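Local coordinates for putative sensory box/GGDEF family protein (Vibrio parahaemolyticus, PDB 3LID) that probably makes the second messenger cyclic di-GMP from GTP through its GGDEF domain, presumably under control of its extracellular PDC-fold (Cache-clan) sensor domain, at residues V194-R208 with D212-Y226. Numbering follows the deposited sequence.
With EDO (1,2-ethanediol), chain H.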
ATOM      1  N   VAL A 194       6.874   7.822   3.085  1.00 15.26           N
ATOM      2  CA  VAL A 194       8.272   7.750   2.682  1.00 15.14           C
ATOM      3  C   VAL A 194       8.800   6.445   3.027  1.00 13.86           C
ATOM      4  O   VAL A 194       8.752   5.994   4.191  1.00 16.22           O
ATOM      5  CB  VAL A 194       9.099   8.908   3.406  1.00 14.41           C
ATOM      6  CG1 VAL A 194      10.559   8.786   3.011  1.00 16.38           C
ATOM      7  CG2 VAL A 194       8.552  10.233   2.917  1.00 16.42           C
ATOM      8  N   LYS A 195       9.412   5.751   2.043  1.00 14.56           N
ATOM      9  CA  LYS A 195       9.916   4.433   2.316  1.00 15.79           C
ATOM     10  C   LYS A 195      11.227   4.431   3.068  1.00 16.98           C
ATOM     11  O   LYS A 195      11.870   5.476   3.235  1.00 17.16           O
ATOM     12  CB  LYS A 195      10.218   3.726   0.961  1.00 16.77           C
ATOM     13  CG  LYS A 195       8.844   3.489   0.252  1.00 16.69           C
ATOM     14  CD  LYS A 195       9.150   2.478  -0.926  1.00 17.57           C
ATOM     15  CE  LYS A 195       9.970   3.244  -1.994  1.00 17.92           C
ATOM     16  NZ  LYS A 195      10.247   2.234  -3.220  1.00 18.18           N
ATOM     17  N   HIS A 196      11.626   3.266   3.490  1.00 18.08           N
ATOM     18  CA  HIS A 196      12.881   3.074   4.222  1.00 20.16           C
ATOM     19  C   HIS A 196      14.078   3.607   3.423  1.00 20.76           C
ATOM     20  O   HIS A 196      15.124   4.081   4.008  1.00 19.75           O
ATOM     21  CB  HIS A 196      13.004   1.564   4.421  1.00 20.94           C
ATOM     22  CG  HIS A 196      14.282   1.125   5.034  1.00 28.14           C
ATOM     23  ND1 HIS A 196      14.689   1.560   6.278  1.00 27.03           N
ATOM     24  CD2 HIS A 196      15.231   0.259   4.593  1.00 33.54           C
ATOM     25  CE1 HIS A 196      15.853   1.007   6.564  1.00 32.76           C
ATOM     26  NE2 HIS A 196      16.204   0.211   5.567  1.00 35.82           N
ATOM     27  N   LYS A 197      13.972   3.495   2.089  1.00 20.35           N
ATOM     28  CA  LYS A 197      15.016   4.052   1.193  1.00 19.58           C
ATOM     29  C   LYS A 197      14.963   5.543   0.974  1.00 19.16           C
ATOM     30  O   LYS A 197      15.832   6.057   0.273  1.00 22.33           O
ATOM     31  CB  LYS A 197      14.898   3.451  -0.204  1.00 19.96           C
ATOM     32  CG  LYS A 197      13.534   4.007  -0.939  1.00 14.58           C
ATOM     33  CD  LYS A 197      13.937   3.020  -2.241  1.00 18.33           C
ATOM     34  CE  LYS A 197      14.546   1.713  -1.875  1.00 32.21           C
ATOM     35  NZ  LYS A 197      15.824   1.122  -2.670  1.00 37.23           N
ATOM     36  N   GLY A 198      13.991   6.262   1.546  1.00 18.30           N
ATOM     37  CA  GLY A 198      13.921   7.723   1.432  1.00 18.09           C
ATOM     38  C   GLY A 198      13.033   8.316   0.350  1.00 16.93           C
ATOM     39  O   GLY A 198      12.719   9.477   0.342  1.00 17.79           O
ATOM     40  N   PHE A 199      12.534   7.452  -0.571  1.00 18.63           N
ATOM     41  CA  PHE A 199      11.727   7.965  -1.628  1.00 16.76           C
ATOM     42  C   PHE A 199      10.245   7.938  -1.263  1.00 17.49           C
ATOM     43  O   PHE A 199       9.830   7.124  -0.419  1.00 18.25           O
ATOM     44  CB  PHE A 199      11.960   7.098  -2.905  1.00 17.47           C
ATOM     45  CG  PHE A 199      13.335   7.334  -3.517  1.00 14.67           C
ATOM     46  CD1 PHE A 199      13.549   8.509  -4.224  1.00 16.26           C
ATOM     47  CD2 PHE A 199      14.302   6.391  -3.384  1.00 17.50           C
ATOM     48  CE1 PHE A 199      14.849   8.721  -4.798  1.00 19.61           C
ATOM     49  CE2 PHE A 199      15.631   6.610  -3.961  1.00 21.62           C
ATOM     50  CZ  PHE A 199      15.791   7.801  -4.651  1.00 18.03           C
ATOM     51  N   TYR A 200       9.482   8.775  -1.917  1.00 16.67           N
ATOM     52  CA  TYR A 200       8.063   8.969  -1.602  1.00 17.51           C
ATOM     53  C   TYR A 200       7.169   8.024  -2.376  1.00 19.65           C
ATOM     54  O   TYR A 200       7.353   7.870  -3.617  1.00 20.02           O
ATOM     55  CB  TYR A 200       7.645  10.356  -1.977  1.00 18.06           C
ATOM     56  CG  TYR A 200       8.174  11.423  -1.003  1.00 16.71           C
ATOM     57  CD1 TYR A 200       7.319  12.046  -0.124  1.00 17.65           C
ATOM     58  CD2 TYR A 200       9.520  11.860  -1.083  1.00 22.10           C
ATOM     59  CE1 TYR A 200       7.771  13.060   0.780  1.00 19.78           C
ATOM     60  CE2 TYR A 200       9.983  12.859  -0.173  1.00 20.77           C
ATOM     61  CZ  TYR A 200       9.096  13.449   0.695  1.00 23.57           C
ATOM     62  OH  TYR A 200       9.569  14.474   1.536  1.00 24.29           O
ATOM     63  N   ILE A 201       6.199   7.415  -1.681  1.00 18.44           N
ATOM     64  CA  ILE A 201       5.192   6.606  -2.420  1.00 16.44           C
ATOM     65  C   ILE A 201       3.801   7.171  -2.237  1.00 19.68           C
ATOM     66  O   ILE A 201       2.818   6.641  -2.812  1.00 19.97           O
ATOM     67  CB  ILE A 201       5.230   5.140  -2.017  1.00 16.12           C
ATOM     68  CG1 ILE A 201       5.047   4.955  -0.504  1.00 16.09           C
ATOM     69  CG2 ILE A 201       6.528   4.476  -2.472  1.00 17.72           C
ATOM     70  CD1 ILE A 201       4.829   3.477  -0.172  1.00 16.69           C
ATOM     71  N   ALA A 202       3.635   8.234  -1.443  1.00 17.91           N
ATOM     72  CA  ALA A 202       2.373   8.919  -1.440  1.00 19.12           C
ATOM     73  C   ALA A 202       2.588  10.342  -1.000  1.00 20.65           C
ATOM     74  O   ALA A 202       3.354  10.596  -0.057  1.00 21.14           O
ATOM     75  CB  ALA A 202       1.373   8.208  -0.459  1.00 20.88           C
ATOM     76  N   SER A 203       1.861  11.259  -1.646  1.00 21.70           N
ATOM     77  CA  SER A 203       2.009  12.674  -1.356  1.00 23.46           C
ATOM     78  C   SER A 203       0.874  13.461  -2.016  1.00 25.52           C
ATOM     79  O   SER A 203       0.410  13.053  -3.094  1.00 26.28           O
ATOM     80  CB  SER A 203       3.385  13.154  -1.851  1.00 23.38           C
ATOM     81  OG  SER A 203       3.527  14.539  -1.626  1.00 22.91           O
ATOM     82  N   PRO A 204       0.450  14.606  -1.420  1.00 27.22           N
ATOM     83  CA  PRO A 204      -0.504  15.447  -2.168  1.00 28.58           C
ATOM     84  C   PRO A 204       0.218  15.984  -3.388  1.00 30.68           C
ATOM     85  O   PRO A 204      -0.421  16.339  -4.387  1.00 30.62           O
ATOM     86  CB  PRO A 204      -0.934  16.543  -1.141  1.00 29.00           C
ATOM     87  CG  PRO A 204       0.164  16.546  -0.127  1.00 28.58           C
ATOM     88  CD  PRO A 204       0.685  15.104  -0.058  1.00 27.01           C
ATOM     89  N   ASP A 205       1.539  15.940  -3.361  1.00 29.19           N
ATOM     90  CA  ASP A 205       2.328  16.325  -4.530  1.00 31.52           C
ATOM     91  C   ASP A 205       2.807  15.148  -5.414  1.00 29.17           C
ATOM     92  O   ASP A 205       3.872  14.563  -5.185  1.00 27.92           O
ATOM     93  CB  ASP A 205       3.523  17.213  -4.113  1.00 31.56           C
ATOM     94  CG  ASP A 205       4.415  17.588  -5.288  1.00 38.00           C
ATOM     95  OD1 ASP A 205       3.943  17.530  -6.454  1.00 36.68           O
ATOM     96  OD2 ASP A 205       5.611  17.909  -5.052  1.00 44.84           O
ATOM     97  N   GLU A 206       2.022  14.832  -6.460  1.00 30.90           N
ATOM     98  CA  GLU A 206       2.265  13.671  -7.337  1.00 32.55           C
ATOM     99  C   GLU A 206       3.624  13.716  -7.923  1.00 32.17           C
ATOM    100  O   GLU A 206       4.210  12.691  -8.277  1.00 30.41           O
ATOM    101  CB  GLU A 206       1.245  13.657  -8.505  1.00 34.65           C
ATOM    102  CG  GLU A 206       1.652  12.827  -9.748  1.00 42.90           C
ATOM    103  CD  GLU A 206       0.957  11.448  -9.735  1.00 48.67           C
ATOM    104  OE1 GLU A 206       1.443  10.560  -9.001  1.00 53.92           O
ATOM    105  OE2 GLU A 206      -0.081  11.254 -10.436  1.00 52.45           O
ATOM    106  N   SER A 207       4.157  14.924  -8.077  1.00 32.14           N
ATOM    107  CA  SER A 207       5.377  15.028  -8.822  1.00 32.27           C
ATOM    108  C   SER A 207       6.578  14.572  -8.044  1.00 31.42           C
ATOM    109  O   SER A 207       7.639  14.418  -8.614  1.00 31.45           O
ATOM    110  CB  SER A 207       5.583  16.460  -9.350  1.00 34.16           C
ATOM    111  OG  SER A 207       6.081  17.246  -8.302  1.00 38.33           O
ATOM    112  N   ARG A 208       6.418  14.285  -6.742  1.00 28.67           N
ATOM    113  CA  ARG A 208       7.580  13.787  -6.016  1.00 27.77           C
ATOM    114  C   ARG A 208       7.587  12.273  -5.845  1.00 25.82           C
ATOM    115  O   ARG A 208       8.475  11.737  -5.198  1.00 24.65           O
ATOM    116  CB  ARG A 208       7.683  14.468  -4.643  1.00 28.92           C
ATOM    117  CG  ARG A 208       6.559  14.141  -3.712  1.00 31.70           C
ATOM    118  CD  ARG A 208       6.788  14.840  -2.310  1.00 33.69           C
ATOM    119  NE  ARG A 208       7.030  16.268  -2.484  1.00 35.63           N
ATOM    120  CZ  ARG A 208       7.258  17.138  -1.487  1.00 35.21           C
ATOM    121  NH1 ARG A 208       7.455  18.417  -1.754  1.00 40.38           N
ATOM    122  NH2 ARG A 208       7.238  16.760  -0.218  1.00 28.45           N
ATOM    123  N   ASP A 212      12.936   6.572  -7.057  1.00 21.93           N
ATOM    124  CA  ASP A 212      13.849   5.461  -7.214  1.00 22.69           C
ATOM    125  C   ASP A 212      13.602   4.805  -8.589  1.00 23.64           C
ATOM    126  O   ASP A 212      14.395   4.009  -9.060  1.00 25.68           O
ATOM    127  CB  ASP A 212      13.789   4.417  -6.065  1.00 23.05           C
ATOM    128  CG  ASP A 212      12.330   4.097  -5.604  1.00 18.58           C
ATOM    129  OD1 ASP A 212      11.383   4.799  -6.042  1.00 21.90           O
ATOM    130  OD2 ASP A 212      12.224   3.171  -4.813  1.00 22.33           O
ATOM    131  N   ILE A 213      12.492   5.167  -9.180  1.00 24.57           N
ATOM    132  CA  ILE A 213      12.089   4.581 -10.508  1.00 26.52           C
ATOM    133  C   ILE A 213      12.095   5.597 -11.622  1.00 27.57           C
ATOM    134  O   ILE A 213      12.474   5.234 -12.722  1.00 29.89           O
ATOM    135  CB  ILE A 213      10.653   4.014 -10.438  1.00 26.53           C
ATOM    136  CG1 ILE A 213      10.530   3.010  -9.283  1.00 24.14           C
ATOM    137  CG2 ILE A 213      10.293   3.262 -11.788  1.00 28.46           C
ATOM    138  CD1 ILE A 213      11.498   1.866  -9.204  1.00 25.50           C
ATOM    139  N   ILE A 214      11.627   6.815 -11.382  1.00 29.07           N
ATOM    140  CA  ILE A 214      11.497   7.868 -12.371  1.00 30.71           C
ATOM    141  C   ILE A 214      12.664   8.824 -12.253  1.00 34.37           C
ATOM    142  O   ILE A 214      12.739   9.596 -11.273  1.00 31.61           O
ATOM    143  CB  ILE A 214      10.168   8.622 -12.141  1.00 31.79           C
ATOM    144  CG1 ILE A 214       8.996   7.655 -12.172  1.00 29.98           C
ATOM    145  CG2 ILE A 214       9.898   9.824 -13.083  1.00 31.66           C
ATOM    146  CD1 ILE A 214       7.785   8.419 -12.168  1.00 34.96           C
ATOM    147  N   PRO A 215      13.548   8.844 -13.288  1.00 35.84           N
ATOM    148  CA  PRO A 215      14.797   9.657 -13.335  1.00 36.72           C
ATOM    149  C   PRO A 215      14.604  11.124 -13.018  1.00 36.57           C
ATOM    150  O   PRO A 215      15.378  11.646 -12.234  1.00 38.53           O
ATOM    151  CB  PRO A 215      15.266   9.534 -14.818  1.00 37.44           C
ATOM    152  CG  PRO A 215      14.581   8.278 -15.343  1.00 36.67           C
ATOM    153  CD  PRO A 215      13.235   8.214 -14.594  1.00 36.01           C
ATOM    154  N   GLU A 216      13.551  11.760 -13.541  1.00 37.36           N
ATOM    155  CA  GLU A 216      13.335  13.215 -13.377  1.00 38.60           C
ATOM    156  C   GLU A 216      12.927  13.581 -11.944  1.00 37.40           C
ATOM    157  O   GLU A 216      12.585  14.733 -11.656  1.00 36.91           O
ATOM    158  CB  GLU A 216      12.257  13.707 -14.339  1.00 38.92           C
ATOM    159  CG  GLU A 216      12.428  13.137 -15.793  1.00 45.29           C
ATOM    160  CD  GLU A 216      12.371  11.567 -15.872  1.00 47.60           C
ATOM    161  OE1 GLU A 216      11.278  11.020 -15.745  1.00 39.34           O
ATOM    162  OE2 GLU A 216      13.414  10.873 -16.103  1.00 53.60           O
ATOM    163  N   ARG A 217      12.905  12.558 -11.072  1.00 36.11           N
ATOM    164  CA  ARG A 217      12.343  12.718  -9.718  1.00 32.72           C
ATOM    165  C   ARG A 217      13.320  12.238  -8.683  1.00 32.11           C
ATOM    166  O   ARG A 217      12.981  12.145  -7.495  1.00 30.75           O
ATOM    167  CB  ARG A 217      11.033  11.946  -9.601  1.00 30.74           C
ATOM    168  CG  ARG A 217       9.866  12.591 -10.294  1.00 32.78           C
ATOM    169  CD  ARG A 217       8.619  11.686 -10.304  1.00 32.80           C
ATOM    170  NE  ARG A 217       7.481  12.225 -11.092  1.00 31.24           N
ATOM    171  CZ  ARG A 217       6.228  11.787 -10.964  1.00 30.34           C
ATOM    172  NH1 ARG A 217       5.956  10.828 -10.073  1.00 28.51           N
ATOM    173  NH2 ARG A 217       5.222  12.281 -11.681  1.00 30.56           N
ATOM    174  N   SER A 218      14.520  11.910  -9.122  1.00 30.79           N
ATOM    175  CA  SER A 218      15.468  11.230  -8.287  1.00 30.22           C
ATOM    176  C   SER A 218      15.945  12.170  -7.161  1.00 30.61           C
ATOM    177  O   SER A 218      16.464  11.719  -6.165  1.00 28.92           O
ATOM    178  CB  SER A 218      16.649  10.811  -9.118  1.00 32.53           C
ATOM    179  OG  SER A 218      17.184  11.995  -9.725  1.00 35.51           O
ATOM    180  N   GLN A 219      15.657  13.452  -7.297  1.00 29.56           N
ATOM    181  CA  GLN A 219      16.019  14.428  -6.240  1.00 30.77           C
ATOM    182  C   GLN A 219      15.065  14.389  -5.031  1.00 30.84           C
ATOM    183  O   GLN A 219      15.358  14.907  -3.909  1.00 30.21           O
ATOM    184  CB  GLN A 219      16.094  15.842  -6.825  1.00 30.87           C
ATOM    185  CG  GLN A 219      14.768  16.435  -7.253  1.00 35.99           C
ATOM    186  CD  GLN A 219      14.470  16.170  -8.752  1.00 39.52           C
ATOM    187  OE1 GLN A 219      14.909  15.166  -9.317  1.00 37.94           O
ATOM    188  NE2 GLN A 219      13.761  17.099  -9.383  1.00 43.01           N
ATOM    189  N   PHE A 220      13.904  13.778  -5.241  1.00 29.52           N
ATOM    190  CA  PHE A 220      12.893  13.737  -4.199  1.00 28.07           C
ATOM    191  C   PHE A 220      13.129  12.557  -3.298  1.00 26.82           C
ATOM    192  O   PHE A 220      12.332  11.544  -3.290  1.00 25.26           O
ATOM    193  CB  PHE A 220      11.523  13.685  -4.846  1.00 27.90           C
ATOM    194  CG  PHE A 220      11.200  14.933  -5.641  1.00 33.89           C
ATOM    195  CD1 PHE A 220      10.815  16.107  -4.979  1.00 36.58           C
ATOM    196  CD2 PHE A 220      11.295  14.936  -7.028  1.00 34.58           C
ATOM    197  CE1 PHE A 220      10.508  17.275  -5.697  1.00 38.66           C
ATOM    198  CE2 PHE A 220      10.994  16.099  -7.753  1.00 37.87           C
ATOM    199  CZ  PHE A 220      10.601  17.263  -7.081  1.00 38.14           C
ATOM    200  N   ASN A 221      14.235  12.620  -2.552  1.00 25.19           N
ATOM    201  CA  ASN A 221      14.497  11.642  -1.537  1.00 21.39           C
ATOM    202  C   ASN A 221      14.579  12.443  -0.224  1.00 23.57           C
ATOM    203  O   ASN A 221      15.177  13.548  -0.190  1.00 20.92           O
ATOM    204  CB  ASN A 221      15.780  10.875  -1.788  1.00 22.62           C
ATOM    205  CG  ASN A 221      15.972   9.760  -0.806  1.00 21.66           C
ATOM    206  OD1 ASN A 221      16.184   9.985   0.402  1.00 22.15           O
ATOM    207  ND2 ASN A 221      15.884   8.506  -1.289  1.00 22.84           N
ATOM    208  N   PHE A 222      13.902  11.942   0.812  1.00 21.44           N
ATOM    209  CA  PHE A 222      13.839  12.686   2.054  1.00 22.34           C
ATOM    210  C   PHE A 222      15.261  12.961   2.587  1.00 21.66           C
ATOM    211  O   PHE A 222      15.505  14.014   3.193  1.00 24.19           O
ATOM    212  CB  PHE A 222      13.085  11.875   3.097  1.00 21.94           C
ATOM    213  CG  PHE A 222      12.608  12.735   4.248  1.00 19.31           C
ATOM    214  CD1 PHE A 222      11.370  13.298   4.259  1.00 21.09           C
ATOM    215  CD2 PHE A 222      13.496  12.964   5.321  1.00 20.21           C
ATOM    216  CE1 PHE A 222      10.911  14.089   5.372  1.00 21.94           C
ATOM    217  CE2 PHE A 222      13.088  13.738   6.429  1.00 22.30           C
ATOM    218  CZ  PHE A 222      11.793  14.295   6.453  1.00 20.52           C
ATOM    219  N   SER A 223      16.147  12.043   2.363  1.00 23.12           N
ATOM    220  CA  SER A 223      17.517  12.218   2.886  1.00 25.70           C
ATOM    221  C   SER A 223      18.280  13.328   2.152  1.00 26.19           C
ATOM    222  O   SER A 223      19.227  13.893   2.701  1.00 26.10           O
ATOM    223  CB  SER A 223      18.293  10.941   2.863  1.00 25.95           C
ATOM    224  OG  SER A 223      18.697  10.616   1.524  1.00 28.60           O
ATOM    225  N   ASN A 224      17.897  13.607   0.916  1.00 25.31           N
ATOM    226  CA  ASN A 224      18.507  14.699   0.145  1.00 26.51           C
ATOM    227  C   ASN A 224      17.808  15.980   0.485  1.00 26.23           C
ATOM    228  O   ASN A 224      18.424  17.047   0.580  1.00 26.14           O
ATOM    229  CB  ASN A 224      18.297  14.382  -1.349  1.00 27.60           C
ATOM    230  CG  ASN A 224      18.926  15.388  -2.257  1.00 34.40           C
ATOM    231  OD1 ASN A 224      20.148  15.648  -2.158  1.00 37.73           O
ATOM    232  ND2 ASN A 224      18.138  15.906  -3.222  1.00 36.96           N
ATOM    233  N   MET A 225      16.490  15.922   0.656  1.00 23.90           N
ATOM    234  CA  MET A 225      15.691  17.097   0.945  1.00 23.44           C
ATOM    235  C   MET A 225      15.908  17.696   2.371  1.00 24.38           C
ATOM    236  O   MET A 225      15.982  18.928   2.537  1.00 23.75           O
ATOM    237  CB  MET A 225      14.213  16.773   0.715  1.00 23.65           C
ATOM    238  CG  MET A 225      13.894  16.572  -0.800  1.00 26.28           C
ATOM    239  SD  MET A 225      12.369  15.532  -0.854  1.00 28.08           S
ATOM    240  CE  MET A 225      11.149  16.665  -0.452  1.00 26.25           C
ATOM    241  N   TYR A 226      16.029  16.814   3.347  1.00 21.79           N
ATOM    242  CA  TYR A 226      16.114  17.137   4.774  1.00 24.14           C
ATOM    243  C   TYR A 226      17.177  16.299   5.429  1.00 23.10           C
ATOM    244  O   TYR A 226      16.922  15.476   6.316  1.00 21.34           O
ATOM    245  CB  TYR A 226      14.749  16.925   5.470  1.00 23.81           C
ATOM    246  CG  TYR A 226      13.608  17.655   4.826  1.00 23.64           C
ATOM    247  CD1 TYR A 226      13.531  19.063   4.837  1.00 26.03           C
ATOM    248  CD2 TYR A 226      12.602  16.973   4.188  1.00 21.99           C
ATOM    249  CE1 TYR A 226      12.468  19.749   4.269  1.00 28.44           C
ATOM    250  CE2 TYR A 226      11.511  17.665   3.658  1.00 24.75           C
ATOM    251  CZ  TYR A 226      11.460  19.071   3.694  1.00 27.24           C
ATOM    252  OH  TYR A 226      10.390  19.782   3.148  1.00 29.15           O
TER
HETATM  253  C1  EDO H   5       8.359   2.756  -6.233  1.00 19.71           C
HETATM  254  O1  EDO H   5       8.847   3.835  -5.341  1.00 19.81           O
HETATM  255  C2  EDO H   5       7.275   1.995  -5.495  1.00 16.55           C
HETATM  256  O2  EDO H   5       7.878   1.251  -4.425  1.00 19.35           O
HETATM  257  O   HOH W   1      10.434   9.933  -4.433  1.00 20.29           O
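F199 lies sandwiched between D212 and N221, the centre of a contact in the PDC-fold sensor domain in which the loop and short helix of 212-226 pack against the turn between strands 189-195 and 200-202. Over one face of the phenyl ring sits the amide of N221, its ND2 3.3 Å from F199 CE2 and its plane turned 81° against the ring. D212 covers the opposite face with its backbone N and CB, the latter 3.8 Å from the ring centroid in a CH-pi contact.

N221 owes its reach to chi1 -174°, which sets CG anti to the backbone N. Its ND2 gives an almost straight bond to K197 O (2.9 Å), the acceptor lying in the amide plane, while OD1, with N221 at the N-cap of helix 222-225, accepts from both S223 N and S223 OG. Beside it, F222 N donates to G198 O at 2.8 Å; with no side chain, G198 leaves room for the asparagine's OD1.

D212 also meets K195 in a salt bridge, NZ to the syn lone pair of OD2 at 2.7 Å, and an ethanediol, probably from the crystallisation liquor, links the same two side chains. Farther along, R208 CA lies over the F220 ring, and M225 SD approaches Y200 CE2 obliquely at 3.6 Å, a Met-aromatic contact. Y200 N, R208 O and F220 O share one water, while the R208 guanidinium pairs with E192.

Because N221 serves K197 with its nitrogen and the helix start with its oxygen, one amide ties the turn to helix 222-225 and is fixed in rotation above F199.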